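Long-range contacts in dihydroorotase (Campylobacter jejuni subsp. jejuni, PDB 3PNU), which probably catalyses the reversible, zinc-dependent cyclization of carbamoyl aspartate to dihydroorotate in the pathway of pyrimidine biosynthesis: residues A[27-32]-A[53-58]; A[254-259]-A[303-308]. All blocks are in the same frame, centred on the assembly; numbering follows the deposited sequence.

Interaction 1. Residues A[27-32]-A[53-58]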
loop_
_atom_site.group_PDB
_atom_site.type_symbol
_atom_site.label_atom_id
_atom_site.label_comp_id
_atom_site.label_asym_id
_atom_site.label_seq_id
_atom_site.Cartn_x
_atom_site.Cartn_y
_atom_site.Cartn_z
ATOM N N LEU A 27 -13.472 -27.593 -19.378
ATOM C CA LEU A 27 -12.099 -27.118 -19.452
ATOM C C LEU A 27 -11.227 -28.350 -19.573
ATOM O O LEU A 27 -11.404 -29.306 -18.833
ATOM C CB LEU A 27 -11.725 -26.320 -18.198
ATOM C CG LEU A 27 -12.467 -25.000 -18.007
ATOM C CD1 LEU A 27 -12.182 -24.430 -16.634
ATOM C CD2 LEU A 27 -12.112 -23.996 -19.127
ATOM N N LYS A 28 -10.288 -28.325 -20.506
ATOM C CA LYS A 28 -9.410 -29.455 -20.728
ATOM C C LYS A 28 -7.962 -29.218 -20.274
ATOM O O LYS A 28 -7.303 -28.279 -20.714
ATOM C CB LYS A 28 -9.452 -29.821 -22.215
ATOM C CG LYS A 28 -8.433 -30.878 -22.637
ATOM C CD LYS A 28 -8.597 -31.313 -24.106
ATOM C CE LYS A 28 -9.877 -32.132 -24.300
ATOM N NZ LYS A 28 -9.968 -32.809 -25.630
ATOM N N ASN A 29 -7.481 -30.097 -19.402
ATOM C CA ASN A 29 -6.103 -30.063 -18.915
ATOM C C ASN A 29 -5.609 -28.689 -18.416
ATOM O O ASN A 29 -4.605 -28.174 -18.898
ATOM C CB ASN A 29 -5.150 -30.593 -20.008
ATOM C CG ASN A 29 -5.343 -32.091 -20.303
ATOM O OD1 ASN A 29 -5.678 -32.877 -19.419
ATOM N ND2 ASN A 29 -5.104 -32.482 -21.553
ATOM N N PRO A 30 -6.321 -28.093 -17.457
ATOM C CA PRO A 30 -5.885 -26.811 -16.917
ATOM C C PRO A 30 -4.517 -26.903 -16.272
ATOM O O PRO A 30 -4.199 -27.861 -15.560
ATOM C CB PRO A 30 -6.934 -26.489 -15.842
ATOM C CG PRO A 30 -7.613 -27.784 -15.552
ATOM C CD PRO A 30 -7.555 -28.570 -16.818
ATOM N N LEU A 31 -3.709 -25.893 -16.525
ATOM C CA LEU A 31 -2.388 -25.849 -15.967
ATOM C C LEU A 31 -2.220 -24.610 -15.114
ATOM O O LEU A 31 -2.662 -23.536 -15.495
ATOM C CB LEU A 31 -1.387 -25.847 -17.115
ATOM C CG LEU A 31 -1.375 -27.156 -17.909
ATOM C CD1 LEU A 31 -0.688 -27.012 -19.278
ATOM C CD2 LEU A 31 -0.714 -28.237 -17.076
ATOM N N ASP A 32 -1.615 -24.771 -13.940
ATOM C CA ASP A 32 -1.293 -23.630 -13.096
ATOM C C ASP A 32 0.207 -23.501 -13.205
ATOM O O ASP A 32 0.947 -24.267 -12.578
ATOM C CB ASP A 32 -1.732 -23.802 -11.636
ATOM C CG ASP A 32 -1.360 -22.565 -10.764
ATOM O OD1 ASP A 32 -0.580 -21.706 -11.237
ATOM O OD2 ASP A 32 -1.839 -22.444 -9.618
ATOM N N ASP A 53 -8.230 -29.450 -9.044
ATOM C CA ASP A 53 -8.699 -28.645 -10.194
ATOM C C ASP A 53 -7.714 -28.560 -11.362
ATOM O O ASP A 53 -8.084 -28.136 -12.440
ATOM C CB ASP A 53 -9.089 -27.217 -9.732
ATOM C CG ASP A 53 -10.246 -27.204 -8.692
ATOM O OD1 ASP A 53 -10.675 -28.300 -8.260
ATOM O OD2 ASP A 53 -10.722 -26.103 -8.306
ATOM N N PHE A 54 -6.467 -28.959 -11.150
ATOM C CA PHE A 54 -5.453 -28.885 -12.213
ATOM C C PHE A 54 -4.813 -30.229 -12.515
ATOM O O PHE A 54 -4.701 -31.072 -11.642
ATOM C CB PHE A 54 -4.380 -27.828 -11.850
ATOM C CG PHE A 54 -4.912 -26.422 -11.853
ATOM C CD1 PHE A 54 -4.831 -25.641 -12.991
ATOM C CD2 PHE A 54 -5.538 -25.898 -10.735
ATOM C CE1 PHE A 54 -5.355 -24.345 -13.014
ATOM C CE2 PHE A 54 -6.059 -24.601 -10.745
ATOM C CZ PHE A 54 -5.966 -23.828 -11.885
ATOM N N CYS A 55 -4.411 -30.432 -13.766
ATOM C CA CYS A 55 -3.745 -31.682 -14.144
ATOM C C CYS A 55 -2.252 -31.595 -13.865
ATOM O O CYS A 55 -1.573 -32.628 -13.766
ATOM C CB CYS A 55 -3.990 -32.040 -15.612
ATOM S SG CYS A 55 -3.283 -30.929 -16.808
ATOM N N ALA A 56 -1.750 -30.361 -13.734
ATOM C CA ALA A 56 -0.330 -30.111 -13.456
ATOM C C ALA A 56 -0.085 -28.658 -13.005
ATOM O O ALA A 56 -0.892 -27.767 -13.266
ATOM C CB ALA A 56 0.536 -30.434 -14.711
ATOM N N ALA A 57 1.040 -28.428 -12.339
ATOM C CA ALA A 57 1.372 -27.081 -11.873
ATOM C C ALA A 57 2.861 -26.912 -11.710
ATOM O O ALA A 57 3.543 -27.843 -11.288
ATOM C CB ALA A 57 0.673 -26.800 -10.566
ATOM N N VAL A 58 3.381 -25.739 -12.085
ATOM C CA VAL A 58 4.791 -25.457 -11.866
ATOM C C VAL A 58 4.891 -25.180 -10.366
ATOM O O VAL A 58 4.176 -24.315 -9.850
ATOM C CB VAL A 58 5.311 -24.250 -12.665
ATOM C CG1 VAL A 58 6.766 -24.011 -12.327
ATOM C CG2 VAL A 58 5.145 -24.466 -14.165
#
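F54 reaches across to P30, L31 and D32. Its CB lies 3.7 Å from P30 O. CG stays beside the backbone N (chi1 -68°), which turns the ring toward 27-32. CD1 then packs against P30 CB at 3.6 Å. CE1, one atom further out, comes near the L31 carbonyl. D32 CB sits over one ring face, 4.0 Å from the centroid, as a CH-pi contact displaced toward the rim. P30 O lies at the ring's edge instead.

That oxygen also accepts the C55 N-H at 3.1 Å. C55 SG packs against N29 CB and L31 CD2, and the same CD2 touches A56 CB. Further on, the strands pair in parallel. D32 N donates to A56 O with an almost straight bond (172°), and D32 O accepts V58 N at 2.9 Å. The backbone of D32 thus bonds to the residues before and after A57. Its carboxylate turns to other partners, S260 OG and H34 N, and H34 is a zinc ligand.

The two strands belong to the beta-alpha-beta unit of strand 31-35, helix 40-51 and strand 56-59, part of the TIM barrel. Strand 90-93 continues the sheet beyond 56-59. L306 of helix 299-314 and I285 of helix 285-296 also pack on F54, while P30 meets L324 of strand 323-327.

Interaction 2. Residues A[254-259]-A[303-308]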
loop_
_atom_site.group_PDB
_atom_site.type_symbol
_atom_site.label_atom_id
_atom_site.label_comp_id
_atom_site.label_asym_id
_atom_site.label_seq_id
_atom_site.Cartn_x
_atom_site.Cartn_y
_atom_site.Cartn_z
ATOM N N GLU A 254 -0.890 -15.837 -27.328
ATOM C CA GLU A 254 -0.127 -17.087 -27.283
ATOM C C GLU A 254 1.081 -17.197 -26.338
ATOM O O GLU A 254 1.431 -18.312 -25.942
ATOM C CB GLU A 254 0.309 -17.451 -28.708
ATOM C CG GLU A 254 1.258 -16.414 -29.312
ATOM C CD GLU A 254 1.573 -16.652 -30.781
ATOM O OE1 GLU A 254 1.839 -15.650 -31.470
ATOM O OE2 GLU A 254 1.537 -17.820 -31.247
ATOM N N LYS A 255 1.721 -16.083 -25.985
ATOM C CA LYS A 255 2.892 -16.145 -25.107
ATOM C C LYS A 255 2.564 -15.903 -23.618
ATOM O O LYS A 255 3.473 -15.839 -22.775
ATOM C CB LYS A 255 3.980 -15.189 -25.591
ATOM C CG LYS A 255 4.390 -15.425 -27.046
ATOM C CD LYS A 255 5.771 -14.846 -27.380
ATOM C CE LYS A 255 5.930 -13.361 -27.070
ATOM N NZ LYS A 255 7.369 -12.926 -27.252
ATOM N N VAL A 256 1.271 -15.763 -23.306
ATOM C CA VAL A 256 0.823 -15.569 -21.945
ATOM C C VAL A 256 0.176 -16.863 -21.452
ATOM O O VAL A 256 -0.544 -17.520 -22.199
ATOM C CB VAL A 256 -0.128 -14.389 -21.838
ATOM C CG1 VAL A 256 -0.921 -14.462 -20.550
ATOM C CG2 VAL A 256 0.663 -13.079 -21.936
ATOM N N MET A 257 0.459 -17.230 -20.207
ATOM C CA MET A 257 -0.048 -18.457 -19.605
ATOM C C MET A 257 -0.582 -18.127 -18.236
ATOM O O MET A 257 -0.086 -17.228 -17.580
ATOM C CB MET A 257 1.095 -19.450 -19.426
ATOM C CG MET A 257 1.739 -19.938 -20.712
ATOM S SD MET A 257 3.371 -20.669 -20.440
ATOM C CE MET A 257 4.406 -19.222 -20.285
ATOM N N PHE A 258 -1.599 -18.841 -17.783
ATOM C CA PHE A 258 -2.100 -18.576 -16.460
ATOM C C PHE A 258 -1.162 -19.168 -15.425
ATOM O O PHE A 258 -0.702 -20.300 -15.561
ATOM C CB PHE A 258 -3.496 -19.129 -16.261
ATOM C CG PHE A 258 -3.924 -19.106 -14.846
ATOM C CD1 PHE A 258 -4.324 -17.934 -14.263
ATOM C CD2 PHE A 258 -3.902 -20.257 -14.093
ATOM C CE1 PHE A 258 -4.710 -17.905 -12.929
ATOM C CE2 PHE A 258 -4.291 -20.240 -12.768
ATOM C CZ PHE A 258 -4.684 -19.053 -12.190
ATOM N N GLY A 259 -0.862 -18.357 -14.418
ATOM C CA GLY A 259 -0.003 -18.719 -13.286
ATOM C C GLY A 259 -0.624 -17.991 -12.103
ATOM O O GLY A 259 -0.632 -16.766 -12.064
ATOM N N GLN A 303 -9.536 -21.494 -22.538
ATOM C CA GLN A 303 -8.871 -22.777 -22.754
ATOM C C GLN A 303 -7.436 -22.539 -23.204
ATOM O O GLN A 303 -6.556 -23.329 -22.891
ATOM C CB GLN A 303 -9.661 -23.625 -23.779
ATOM C CG GLN A 303 -9.020 -24.960 -24.168
ATOM C CD GLN A 303 -8.775 -25.898 -22.989
ATOM O OE1 GLN A 303 -9.598 -26.022 -22.077
ATOM N NE2 GLN A 303 -7.642 -26.587 -23.028
ATOM N N LYS A 304 -7.212 -21.460 -23.946
ATOM C CA LYS A 304 -5.864 -21.084 -24.383
ATOM C C LYS A 304 -4.999 -20.567 -23.222
ATOM O O LYS A 304 -3.841 -20.981 -23.043
ATOM C CB LYS A 304 -5.931 -19.993 -25.448
ATOM C CG LYS A 304 -6.167 -20.456 -26.899
ATOM C CD LYS A 304 -6.513 -19.246 -27.771
ATOM C CE LYS A 304 -6.539 -19.522 -29.265
ATOM N NZ LYS A 304 -5.168 -19.518 -29.883
ATOM N N PHE A 305 -5.578 -19.672 -22.438
ATOM C CA PHE A 305 -4.903 -19.037 -21.324
ATOM C C PHE A 305 -4.533 -20.032 -20.226
ATOM O O PHE A 305 -3.431 -19.969 -19.677
ATOM C CB PHE A 305 -5.778 -17.875 -20.816
ATOM C CG PHE A 305 -5.218 -17.139 -19.626
ATOM C CD1 PHE A 305 -3.974 -16.533 -19.689
ATOM C CD2 PHE A 305 -5.965 -17.014 -18.462
ATOM C CE1 PHE A 305 -3.472 -15.857 -18.600
ATOM C CE2 PHE A 305 -5.467 -16.328 -17.379
ATOM C CZ PHE A 305 -4.216 -15.748 -17.446
ATOM N N LEU A 306 -5.438 -20.965 -19.932
ATOM C CA LEU A 306 -5.223 -21.981 -18.905
ATOM C C LEU A 306 -4.482 -23.221 -19.350
ATOM O O LEU A 306 -3.984 -23.974 -18.505
ATOM C CB LEU A 306 -6.569 -22.487 -18.381
ATOM C CG LEU A 306 -7.217 -21.905 -17.155
ATOM C CD1 LEU A 306 -8.603 -22.521 -17.020
ATOM C CD2 LEU A 306 -6.345 -22.222 -15.928
ATOM N N SER A 307 -4.430 -23.477 -20.652
ATOM C CA SER A 307 -3.822 -24.723 -21.083
ATOM C C SER A 307 -3.148 -24.783 -22.436
ATOM O O SER A 307 -1.989 -25.195 -22.503
ATOM C CB SER A 307 -4.887 -25.822 -21.039
ATOM O OG SER A 307 -4.309 -27.109 -21.122
ATOM N N ASP A 308 -3.845 -24.399 -23.505
ATOM C CA ASP A 308 -3.268 -24.555 -24.856
ATOM C C ASP A 308 -1.998 -23.742 -25.117
ATOM O O ASP A 308 -1.114 -24.200 -25.854
ATOM C CB ASP A 308 -4.292 -24.266 -25.977
ATOM C CG ASP A 308 -5.571 -25.091 -25.857
ATOM O OD1 ASP A 308 -5.706 -25.916 -24.941
ATOM O OD2 ASP A 308 -6.463 -24.893 -26.695
#
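F258 and F305 pack with their ring planes turned 71° apart and their centroids 5.7 Å from each other. The contact over the face of the F305 ring comes from the stem of F258. Its CB stands over one face of F305, 3.7 Å from the centroid, and makes a CH-pi contact. The F258 ring continues past the rim of F305, with CD1 near CE2 and CZ. CG of F305 is anti to the backbone N (chi1 178°), which carries the ring alongside the strand. V256 CG1 meets that ring at its edge, 3.5 Å from CE1. L306 lies beside F258 and points the same way, with CD2 touching F258 CD2 at 3.6 Å.

One backbone bond joins strand and helix: F258 N donates to F305 O at 2.9 Å. The N-H...O angle is 145°, and the donor is tilted from the carbonyl plane. The helix widens into a pi-type turn at 304-308, where D308 N bonds to Q303 O, five residues back.

The side-chain contacts between strand and helix are apolar and buried. The single polar link pairs a backbone donor with a backbone acceptor in apolar surroundings. It satisfies both atoms and ties the helix turn directly to the strand.

In the fold
Along the chain, both segments of 27-32/53-58 precede those of 254-259/303-308. The centres of interactions 1 and 2 are about 10 Å apart, and they touch. L306 O of helix 299-314 probably accepts a hydrogen bond from L31 N, and S307 OG probably bonds to N29 O. Strands 31-35 and 256-258 are also linked, by backbone bonding between M33 and F258. This brings an early and a late barrel strand side by side, with helix 299-314 reaching both. H34 lies near the end of strand 31-35 and H36 just after it; D261 follows strand 256-258. All three bind zinc. The side chains of D32 and F258 are about 9 Å and 12 Å from a zinc ion, so both contacts lie close to the metal site.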